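Local structure of glutathione S-transferase (Pseudomonas protegens, 4IKH) at residues Q13-Q18 with P62-V67; I118-F123 with E174-E179; V135-K140 with R144-K149. The protein binds glutathione and probably acts as a glutathione transferase, joining the tripeptide to electrophilic substrates. All coordinates share one frame; numbering follows the deposited sequence.

Contact 1: residues Q13-Q18 with P62-V67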
loop_
_atom_site.group_PDB
_atom_site.type_symbol
_atom_site.label_atom_id
_atom_site.label_comp_id
_atom_site.label_asym_id
_atom_site.label_seq_id
_atom_site.Cartn_x
_atom_site.Cartn_y
_atom_site.Cartn_z
ATOM N N GLN A 13 -20.899 4.324 20.004
ATOM C CA GLN A 13 -22.305 4.690 20.090
ATOM C C GLN A 13 -23.121 3.828 19.129
ATOM O O GLN A 13 -24.321 3.625 19.327
ATOM C CB GLN A 13 -22.498 6.178 19.780
ATOM C CG GLN A 13 -23.933 6.671 19.953
ATOM C CD GLN A 13 -24.069 8.169 19.749
ATOM O OE1 GLN A 13 -23.114 8.922 19.942
ATOM N NE2 GLN A 13 -25.261 8.609 19.354
ATOM N N LYS A 14 -22.463 3.320 18.090
ATOM C CA LYS A 14 -23.111 2.422 17.143
ATOM C C LYS A 14 -22.677 0.976 17.392
ATOM O O LYS A 14 -23.463 0.043 17.201
ATOM C CB LYS A 14 -22.794 2.830 15.702
ATOM C CG LYS A 14 -23.647 2.112 14.669
ATOM C CD LYS A 14 -23.362 2.599 13.260
ATOM C CE LYS A 14 -24.605 2.492 12.379
ATOM N NZ LYS A 14 -25.219 1.130 12.361
ATOM N N TRP A 15 -21.430 0.794 17.819
ATOM C CA TRP A 15 -20.911 -0.537 18.118
ATOM C C TRP A 15 -20.356 -0.613 19.541
ATOM O O TRP A 15 -19.139 -0.550 19.744
ATOM C CB TRP A 15 -19.843 -0.935 17.095
ATOM C CG TRP A 15 -20.382 -1.052 15.688
ATOM C CD1 TRP A 15 -21.126 -2.079 15.177
ATOM C CD2 TRP A 15 -20.222 -0.104 14.620
ATOM N NE1 TRP A 15 -21.436 -1.829 13.860
ATOM C CE2 TRP A 15 -20.895 -0.622 13.494
ATOM C CE3 TRP A 15 -19.578 1.133 14.506
ATOM C CZ2 TRP A 15 -20.939 0.052 12.272
ATOM C CZ3 TRP A 15 -19.625 1.801 13.292
ATOM C CH2 TRP A 15 -20.300 1.259 12.193
ATOM N N PRO A 16 -21.253 -0.754 20.532
ATOM C CA PRO A 16 -20.862 -0.800 21.946
ATOM C C PRO A 16 -20.126 -2.096 22.257
ATOM O O PRO A 16 -20.509 -3.154 21.748
ATOM C CB PRO A 16 -22.205 -0.765 22.690
ATOM C CG PRO A 16 -23.225 -0.337 21.672
ATOM C CD PRO A 16 -22.712 -0.856 20.367
ATOM N N ALA A 17 -19.083 -2.014 23.080
ATOM C CA ALA A 17 -18.251 -3.177 23.366
ATOM C C ALA A 17 -18.808 -4.062 24.481
ATOM O O ALA A 17 -18.864 -3.654 25.644
ATOM C CB ALA A 17 -16.829 -2.741 23.690
ATOM N N GLN A 18 -19.220 -5.274 24.109
ATOM C CA GLN A 18 -19.593 -6.297 25.078
ATOM C C GLN A 18 -18.338 -6.666 25.856
ATOM O O GLN A 18 -18.397 -6.978 27.046
ATOM C CB GLN A 18 -20.131 -7.544 24.369
ATOM C CG GLN A 18 -21.101 -7.269 23.216
ATOM C CD GLN A 18 -22.521 -6.980 23.675
ATOM O OE1 GLN A 18 -23.193 -7.844 24.248
ATOM N NE2 GLN A 18 -22.991 -5.764 23.414
ATOM N N PRO A 62 -21.003 9.118 10.775
ATOM C CA PRO A 62 -19.984 9.875 11.513
ATOM C C PRO A 62 -19.274 8.998 12.545
ATOM O O PRO A 62 -18.081 9.187 12.804
ATOM C CB PRO A 62 -20.805 10.951 12.222
ATOM C CG PRO A 62 -21.989 11.163 11.325
ATOM C CD PRO A 62 -22.309 9.803 10.765
ATOM N N GLU A 63 -20.008 8.047 13.119
ATOM C CA GLU A 63 -19.449 7.125 14.105
ATOM C C GLU A 63 -18.304 6.283 13.530
ATOM O O GLU A 63 -17.268 6.111 14.182
ATOM C CB GLU A 63 -20.538 6.212 14.680
ATOM C CG GLU A 63 -21.591 6.929 15.523
ATOM C CD GLU A 63 -22.811 7.327 14.723
ATOM O OE1 GLU A 63 -22.661 7.674 13.534
ATOM O OE2 GLU A 63 -23.926 7.289 15.285
ATOM N N PHE A 64 -18.490 5.763 12.318
ATOM C CA PHE A 64 -17.444 4.971 11.683
ATOM C C PHE A 64 -16.302 5.879 11.230
ATOM O O PHE A 64 -15.130 5.542 11.399
ATOM C CB PHE A 64 -17.993 4.144 10.511
ATOM C CG PHE A 64 -16.973 3.220 9.884
ATOM C CD1 PHE A 64 -16.577 2.053 10.533
ATOM C CD2 PHE A 64 -16.399 3.524 8.651
ATOM C CE1 PHE A 64 -15.634 1.202 9.959
ATOM C CE2 PHE A 64 -15.455 2.679 8.072
ATOM C CZ PHE A 64 -15.073 1.516 8.727
ATOM N N LEU A 65 -16.646 7.044 10.688
ATOM C CA LEU A 65 -15.644 7.984 10.186
ATOM C C LEU A 65 -14.634 8.429 11.246
ATOM O O LEU A 65 -13.522 8.838 10.907
ATOM C CB LEU A 65 -16.313 9.204 9.552
ATOM C CG LEU A 65 -17.053 8.980 8.235
ATOM C CD1 LEU A 65 -17.527 10.302 7.649
ATOM C CD2 LEU A 65 -16.167 8.239 7.238
ATOM N N SER A 66 -15.014 8.348 12.519
ATOM C CA SER A 66 -14.124 8.760 13.601
ATOM C C SER A 66 -12.931 7.812 13.777
ATOM O O SER A 66 -11.888 8.211 14.306
ATOM C CB SER A 66 -14.897 8.916 14.918
ATOM O OG SER A 66 -15.613 7.736 15.253
ATOM N N VAL A 67 -13.081 6.561 13.338
ATOM C CA VAL A 67 -11.971 5.614 13.400
ATOM C C VAL A 67 -11.392 5.324 12.010
ATOM O O VAL A 67 -10.244 4.888 11.885
ATOM C CB VAL A 67 -12.360 4.287 14.127
ATOM C CG1 VAL A 67 -12.862 4.577 15.535
ATOM C CG2 VAL A 67 -13.404 3.505 13.335
#
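Gln13 begins the contact, its CB resting 4.4 Å from Glu63 CG at the side where the helix 62-65 faces the N-terminal loop. Lys14 follows with its aliphatic root: its CB lies 4.2 Å from Glu63 CB, and these two residues also bring the backbones closest. From there the lysine chain runs away from the helix, because CG is turned anti to the backbone N (chi1 -169°), and its CG sits over the centre of the Trp15 ring. The ammonium pairs with Asp58 in a salt bridge, while Lys14 NZ stays 6.9 Å from Glu63 OE2, so the opposite charges of these two residues do not touch. The helix belongs to the thioredoxin-like N-terminal domain of the GST fold, whose first strand in the chain, 23-27, follows residues 13-18. Trp15, buried, meets Phe64. The far edge of its six-membered ring makes the approach, with Trp15 CZ3 4.0 Å from Phe64 CB and CH2 4.1 Å from the same atom, a plain apolar meeting with neither ring laid over the other. At the other end of the indole, NE1 gives a weak hydrogen bond to Arg51 O. Phe64 also packs on Tyr26 and on Ile73, a glutathione-binding residue, so the tryptophan lies behind a second-shell side chain of that site.

Contact 2: residues I118-F123 with E174-E179; sequences IQWLMF and EWIMGE
Trp120 meets Ile176 through its CB and the near end of its indole, and the contact can be followed outward from there. Its CB already touches the branch methyl of the isoleucine, 3.7 Å from Ile176 CG2. At the next atom the approach is closest, with Trp120 CG 3.6 Å from Ile176 CG2. CD1 meets two partners: the same methyl and the selenium of Met177, a selenomethionine, with Trp120 CD1 4.0 Å from Met177 SE. On the other side of CG, the ring-fusion atom CD2 is still 4.1 Å from Ile176 CG2. The methyl thus sits over one face of the five-membered ring in a CH-pi contact, 28° off the ring normal, whereas the selenium comes in obliquely, a Met-aromatic contact 68° off that normal. Ile176 delivers the methyl by holding CG2 anti to its backbone N, with CG1 at chi1 -67°. Farther out, the six-membered ring turns to its own helix, where CZ3 stands over one face of the Phe123 ring, offset toward the rim. A type I turn from Trp175 to Gly178 presents Ile176 and Met177 side by side. The indole also meets His169 of helix 150-170 and, edge-to-face, Phe90 of the second subunit. In the all-helical C-terminal domain, the contact therefore joins helix 111-140 at the dimer interface to the turn between helices 150-170 and 183-196, with Ile176 also packed on Ala184 and Thr188 of the latter.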
loop_
_atom_site.group_PDB
_atom_site.type_symbol
_atom_site.label_atom_id
_atom_site.label_comp_id
_atom_site.label_asym_id
_atom_site.label_seq_id
_atom_site.Cartn_x
_atom_site.Cartn_y
_atom_site.Cartn_z
ATOM N N ILE A 118 7.796 -6.578 4.657
ATOM C CA ILE A 118 7.051 -5.343 4.428
ATOM C C ILE A 118 7.001 -5.053 2.928
ATOM O O ILE A 118 5.991 -4.579 2.407
ATOM C CB ILE A 118 7.661 -4.143 5.225
ATOM C CG1 ILE A 118 7.545 -4.403 6.728
ATOM C CG2 ILE A 118 6.944 -2.830 4.887
ATOM C CD1 ILE A 118 8.427 -3.524 7.577
ATOM N N GLN A 119 8.097 -5.352 2.234
ATOM C CA GLN A 119 8.175 -5.166 0.778
ATOM C C GLN A 119 7.088 -5.942 0.027
ATOM O O GLN A 119 6.456 -5.415 -0.904
ATOM C CB GLN A 119 9.563 -5.610 0.290
ATOM C CG GLN A 119 9.644 -6.000 -1.183
ATOM C CD GLN A 119 10.990 -6.627 -1.540
ATOM O OE1 GLN A 119 11.932 -5.928 -1.910
ATOM N NE2 GLN A 119 11.075 -7.959 -1.446
ATOM N N TRP A 120 6.876 -7.197 0.419
ATOM C CA TRP A 120 5.830 -8.003 -0.211
ATOM C C TRP A 120 4.450 -7.552 0.256
ATOM O O TRP A 120 3.479 -7.638 -0.496
ATOM C CB TRP A 120 6.069 -9.513 0.020
ATOM C CG TRP A 120 7.175 -10.004 -0.873
ATOM C CD1 TRP A 120 8.451 -10.310 -0.514
ATOM C CD2 TRP A 120 7.113 -10.137 -2.297
ATOM N NE1 TRP A 120 9.180 -10.668 -1.627
ATOM C CE2 TRP A 120 8.382 -10.555 -2.734
ATOM C CE3 TRP A 120 6.104 -9.945 -3.243
ATOM C CZ2 TRP A 120 8.668 -10.790 -4.078
ATOM C CZ3 TRP A 120 6.387 -10.185 -4.578
ATOM C CH2 TRP A 120 7.657 -10.600 -4.982
ATOM N N LEU A 121 4.360 -7.070 1.495
ATOM C CA LEU A 121 3.102 -6.498 1.979
ATOM C C LEU A 121 2.735 -5.252 1.173
ATOM O O LEU A 121 1.570 -5.055 0.814
ATOM C CB LEU A 121 3.179 -6.170 3.475
ATOM C CG LEU A 121 2.040 -5.313 4.052
ATOM C CD1 LEU A 121 0.710 -6.044 4.081
ATOM C CD2 LEU A 121 2.397 -4.796 5.450
HETATM N N MSE A 122 3.728 -4.420 0.864
HETATM C CA MSE A 122 3.481 -3.235 0.033
HETATM C C MSE A 122 3.077 -3.630 -1.385
HETATM O O MSE A 122 2.201 -3.009 -1.980
HETATM C CB MSE A 122 4.708 -2.333 -0.007
HETATM C CG MSE A 122 5.019 -1.707 1.314
HETATM SE SE MSE A 122 3.522 -0.599 1.927
HETATM C CE MSE A 122 4.479 0.152 3.440
ATOM N N PHE A 123 3.721 -4.661 -1.925
ATOM C CA PHE A 123 3.340 -5.230 -3.219
ATOM C C PHE A 123 1.854 -5.569 -3.259
ATOM O O PHE A 123 1.182 -5.326 -4.263
ATOM C CB PHE A 123 4.194 -6.470 -3.506
ATOM C CG PHE A 123 3.771 -7.251 -4.724
ATOM C CD1 PHE A 123 4.143 -6.836 -5.995
ATOM C CD2 PHE A 123 3.042 -8.427 -4.591
ATOM C CE1 PHE A 123 3.784 -7.574 -7.124
ATOM C CE2 PHE A 123 2.668 -9.174 -5.711
ATOM C CZ PHE A 123 3.031 -8.739 -6.980
ATOM N N GLU A 174 7.777 -22.406 0.467
ATOM C CA GLU A 174 6.573 -22.763 1.205
ATOM C C GLU A 174 5.559 -21.617 1.260
ATOM O O GLU A 174 4.357 -21.827 1.075
ATOM C CB GLU A 174 6.949 -23.167 2.620
ATOM C CG GLU A 174 7.822 -24.408 2.666
ATOM C CD GLU A 174 7.908 -24.974 4.059
ATOM O OE1 GLU A 174 6.848 -25.050 4.718
ATOM O OE2 GLU A 174 9.024 -25.327 4.500
ATOM N N TRP A 175 6.057 -20.410 1.542
ATOM C CA TRP A 175 5.230 -19.202 1.612
ATOM C C TRP A 175 5.987 -18.051 0.966
ATOM O O TRP A 175 7.122 -18.223 0.523
ATOM C CB TRP A 175 4.937 -18.829 3.070
ATOM C CG TRP A 175 4.262 -19.918 3.870
ATOM C CD1 TRP A 175 4.853 -20.787 4.746
ATOM C CD2 TRP A 175 2.865 -20.229 3.878
ATOM N NE1 TRP A 175 3.904 -21.630 5.289
ATOM C CE2 TRP A 175 2.677 -21.304 4.773
ATOM C CE3 TRP A 175 1.751 -19.697 3.216
ATOM C CZ2 TRP A 175 1.418 -21.864 5.014
ATOM C CZ3 TRP A 175 0.507 -20.255 3.451
ATOM C CH2 TRP A 175 0.348 -21.323 4.346
ATOM N N ILE A 176 5.377 -16.869 0.937
ATOM C CA ILE A 176 6.013 -15.698 0.340
ATOM C C ILE A 176 7.432 -15.447 0.862
ATOM O O ILE A 176 8.347 -15.193 0.074
ATOM C CB ILE A 176 5.125 -14.433 0.512
ATOM C CG1 ILE A 176 3.835 -14.591 -0.310
ATOM C CG2 ILE A 176 5.904 -13.180 0.115
ATOM C CD1 ILE A 176 2.739 -13.542 -0.051
HETATM N N MSE A 177 7.622 -15.518 2.179
HETATM C CA MSE A 177 8.956 -15.343 2.755
HETATM C C MSE A 177 9.730 -16.667 2.884
HETATM O O MSE A 177 10.567 -16.840 3.787
HETATM C CB MSE A 177 8.875 -14.645 4.112
HETATM C CG MSE A 177 8.458 -13.169 3.998
HETATM SE SE MSE A 177 9.660 -12.231 2.765
HETATM C CE MSE A 177 11.351 -12.674 3.636
ATOM N N GLY A 178 9.459 -17.599 1.978
ATOM C CA GLY A 178 10.133 -18.887 2.012
ATOM C C GLY A 178 9.530 -19.822 3.038
ATOM O O GLY A 178 8.361 -20.225 2.923
ATOM N N GLU A 179 10.318 -20.161 4.054
ATOM C CA GLU A 179 9.905 -21.178 5.013
ATOM C C GLU A 179 8.866 -20.676 6.021
ATOM O O GLU A 179 7.972 -21.418 6.425
ATOM C CB GLU A 179 11.134 -21.761 5.711
ATOM C CG GLU A 179 12.229 -22.159 4.720
ATOM C CD GLU A 179 12.880 -23.487 5.052
ATOM O OE1 GLU A 179 13.758 -23.510 5.940
ATOM O OE2 GLU A 179 12.522 -24.505 4.418
#

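Contact 3: residues V135-K140 with R144-K149; sequences VGFFNK and REYEDK
Arg144, which gives the largest area to this contact, folds back along the carbonyls of Asn139 and Lys140. Its CG lies 3.3 Å from Asn139 O, and the chain, bent at chi2 and chi3, carries the guanidinium flat against the backbone, with Lys140 C over one face, offset toward the rim. Arg144 NH2 comes within 2.8 Å of Lys140 O, and Arg144 NH1 within 3.0 Å of Asn139 O, but both angles are too poor for hydrogen bonds; the attraction is probably electrostatic, between a positive group and the partly negative carbonyl oxygens. Nearer the backbone, Arg144 CA makes a CA-H...O contact with Phe138 O at 3.4 Å. Lys140 runs alongside the arginine, pointing the same way.

Tyr146 and Phe138 bury the next largest areas and, with Phe137, form an aromatic cluster. Both phenylalanines turn an edge toward the tyrosine face, as offset edge-to-face pairs with centroids 5.9 Å apart between Tyr146 and each phenylalanine ring; the planes stand at 83° for Phe137 and 76° for Phe138. Phe138 CE1 is 3.8 Å from Tyr146 CD2, while Phe137 CZ is 3.6 Å from Tyr146 OH. The two phenylalanines also meet each other, Phe137 CD2 sitting over the centre of the Phe138 ring. The cluster lies where helix 111-140 passes into the loop leading to helix 150-170 in the GST C-terminal domain. In the dimer, Arg150 of the second subunit makes a cation-pi contact with Tyr146, and Arg154 of that subunit does so with Phe137. A serine in place of Tyr146 would probably leave the edges of Phe137 and Phe138 without the ring they abut, and Arg150 of the second subunit without its cation-pi partner. The side chain of Phe137 comes within about 4 Å of a bound glutathione.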
loop_
_atom_site.group_PDB
_atom_site.type_symbol
_atom_site.label_atom_id
_atom_site.label_comp_id
_atom_site.label_asym_id
_atom_site.label_seq_id
_atom_site.Cartn_x
_atom_site.Cartn_y
_atom_site.Cartn_z
ATOM N N VAL A 135 -10.697 -5.319 -11.303
ATOM C CA VAL A 135 -11.244 -6.450 -12.054
ATOM C C VAL A 135 -12.666 -6.732 -11.568
ATOM O O VAL A 135 -13.574 -7.002 -12.369
ATOM C CB VAL A 135 -10.390 -7.739 -11.913
ATOM C CG1 VAL A 135 -11.065 -8.892 -12.618
ATOM C CG2 VAL A 135 -9.011 -7.535 -12.487
ATOM N N GLY A 136 -12.863 -6.660 -10.251
ATOM C CA GLY A 136 -14.186 -6.850 -9.676
ATOM C C GLY A 136 -15.213 -5.830 -10.159
ATOM O O GLY A 136 -16.365 -6.180 -10.439
ATOM N N PHE A 137 -14.813 -4.569 -10.265
ATOM C CA PHE A 137 -15.741 -3.560 -10.759
ATOM C C PHE A 137 -16.169 -3.877 -12.190
ATOM O O PHE A 137 -17.362 -3.877 -12.507
ATOM C CB PHE A 137 -15.140 -2.152 -10.684
ATOM C CG PHE A 137 -16.057 -1.075 -11.230
ATOM C CD1 PHE A 137 -17.124 -0.607 -10.479
ATOM C CD2 PHE A 137 -15.857 -0.549 -12.503
ATOM C CE1 PHE A 137 -17.978 0.384 -10.981
ATOM C CE2 PHE A 137 -16.703 0.439 -13.012
ATOM C CZ PHE A 137 -17.763 0.900 -12.251
ATOM N N PHE A 138 -15.201 -4.172 -13.051
ATOM C CA PHE A 138 -15.493 -4.378 -14.468
ATOM C C PHE A 138 -16.022 -5.762 -14.864
ATOM O O PHE A 138 -16.409 -5.962 -16.016
ATOM C CB PHE A 138 -14.282 -3.998 -15.325
ATOM C CG PHE A 138 -14.018 -2.522 -15.353
ATOM C CD1 PHE A 138 -14.895 -1.664 -16.010
ATOM C CD2 PHE A 138 -12.920 -1.983 -14.699
ATOM C CE1 PHE A 138 -14.671 -0.290 -16.023
ATOM C CE2 PHE A 138 -12.688 -0.614 -14.713
ATOM C CZ PHE A 138 -13.565 0.234 -15.380
ATOM N N ASN A 139 -16.060 -6.700 -13.920
ATOM C CA ASN A 139 -16.522 -8.058 -14.216
ATOM C C ASN A 139 -17.708 -8.503 -13.358
ATOM O O ASN A 139 -18.460 -9.400 -13.738
ATOM C CB ASN A 139 -15.368 -9.058 -14.060
ATOM C CG ASN A 139 -15.686 -10.415 -14.660
ATOM O OD1 ASN A 139 -15.850 -10.537 -15.873
ATOM N ND2 ASN A 139 -15.760 -11.447 -13.816
ATOM N N LYS A 140 -17.877 -7.871 -12.202
ATOM C CA LYS A 140 -18.868 -8.320 -11.230
ATOM C C LYS A 140 -19.888 -7.220 -10.913
ATOM O O LYS A 140 -21.052 -7.503 -10.620
ATOM C CB LYS A 140 -18.151 -8.786 -9.954
ATOM C CG LYS A 140 -19.050 -9.258 -8.821
ATOM C CD LYS A 140 -19.835 -10.492 -9.206
ATOM C CE LYS A 140 -20.603 -11.049 -8.018
ATOM N NZ LYS A 140 -21.153 -12.410 -8.321
ATOM N N ARG A 144 -19.440 -3.999 -15.336
ATOM C CA ARG A 144 -19.698 -5.178 -16.166
ATOM C C ARG A 144 -20.453 -4.802 -17.444
ATOM O O ARG A 144 -20.232 -5.396 -18.501
ATOM C CB ARG A 144 -20.518 -6.201 -15.368
ATOM C CG ARG A 144 -20.328 -7.657 -15.784
ATOM C CD ARG A 144 -21.613 -8.474 -15.615
ATOM N NE ARG A 144 -22.166 -8.434 -14.259
ATOM C CZ ARG A 144 -22.000 -9.390 -13.348
ATOM N NH1 ARG A 144 -21.281 -10.471 -13.633
ATOM N NH2 ARG A 144 -22.551 -9.267 -12.147
ATOM N N GLU A 145 -21.329 -3.799 -17.337
ATOM C CA GLU A 145 -22.227 -3.414 -18.430
ATOM C C GLU A 145 -21.633 -2.435 -19.439
ATOM O O GLU A 145 -22.238 -2.175 -20.487
ATOM C CB GLU A 145 -23.536 -2.849 -17.881
ATOM C CG GLU A 145 -24.544 -3.914 -17.466
ATOM C CD GLU A 145 -24.418 -4.300 -16.006
ATOM O OE1 GLU A 145 -24.095 -3.413 -15.183
ATOM O OE2 GLU A 145 -24.647 -5.488 -15.683
ATOM N N TYR A 146 -20.456 -1.897 -19.138
ATOM C CA TYR A 146 -19.805 -0.992 -20.079
ATOM C C TYR A 146 -19.491 -1.784 -21.345
ATOM O O TYR A 146 -18.975 -2.903 -21.273
ATOM C CB TYR A 146 -18.529 -0.372 -19.495
ATOM C CG TYR A 146 -18.724 0.498 -18.256
ATOM C CD1 TYR A 146 -19.931 0.518 -17.562
ATOM C CD2 TYR A 146 -17.694 1.300 -17.785
ATOM C CE1 TYR A 146 -20.101 1.297 -16.437
ATOM C CE2 TYR A 146 -17.859 2.096 -16.655
ATOM C CZ TYR A 146 -19.064 2.085 -15.985
ATOM O OH TYR A 146 -19.241 2.868 -14.861
ATOM N N GLU A 147 -19.831 -1.219 -22.499
ATOM C CA GLU A 147 -19.659 -1.910 -23.775
ATOM C C GLU A 147 -18.194 -1.985 -24.198
ATOM O O GLU A 147 -17.718 -3.040 -24.622
ATOM C CB GLU A 147 -20.494 -1.231 -24.865
ATOM C CG GLU A 147 -21.972 -1.114 -24.529
ATOM C CD GLU A 147 -22.685 -2.451 -24.553
ATOM O OE1 GLU A 147 -22.137 -3.414 -25.134
ATOM O OE2 GLU A 147 -23.799 -2.541 -23.995
ATOM N N ASP A 148 -17.489 -0.862 -24.095
ATOM C CA ASP A 148 -16.057 -0.839 -24.361
ATOM C C ASP A 148 -15.364 -1.698 -23.309
ATOM O O ASP A 148 -15.341 -1.358 -22.128
ATOM C CB ASP A 148 -15.524 0.589 -24.314
ATOM C CG ASP A 148 -14.088 0.699 -24.808
ATOM O OD1 ASP A 148 -13.452 -0.343 -25.067
ATOM O OD2 ASP A 148 -13.592 1.840 -24.926
ATOM N N LYS A 149 -14.807 -2.818 -23.748
ATOM C CA LYS A 149 -14.249 -3.800 -22.829
ATOM C C LYS A 149 -12.751 -3.612 -22.593
ATOM O O LYS A 149 -12.133 -4.381 -21.848
ATOM C CB LYS A 149 -14.555 -5.217 -23.328
ATOM C CG LYS A 149 -16.038 -5.578 -23.236
ATOM C CD LYS A 149 -16.358 -6.252 -21.906
ATOM C CE LYS A 149 -17.707 -5.809 -21.355
ATOM N NZ LYS A 149 -18.759 -5.765 -22.400
#

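The three contacts lie far apart: the centres of contacts 1 and 2 are about 33 Å from each other, those of 1 and 3 about 34 Å, and those of 2 and 3 about 31 Å. Contact 1 comes first along the chain and belongs to the thioredoxin-like N-terminal half, on the opposite side of the chain's centre from contact 2. Contacts 2 and 3 share the long helix 111-140 of the C-terminal domain, and contact 3 is nested within the loop that contact 2 closes. Both also touch the second subunit, so this one helix carries dimer contacts at two separate levels, whereas no other chain of the assembly touches contact 1.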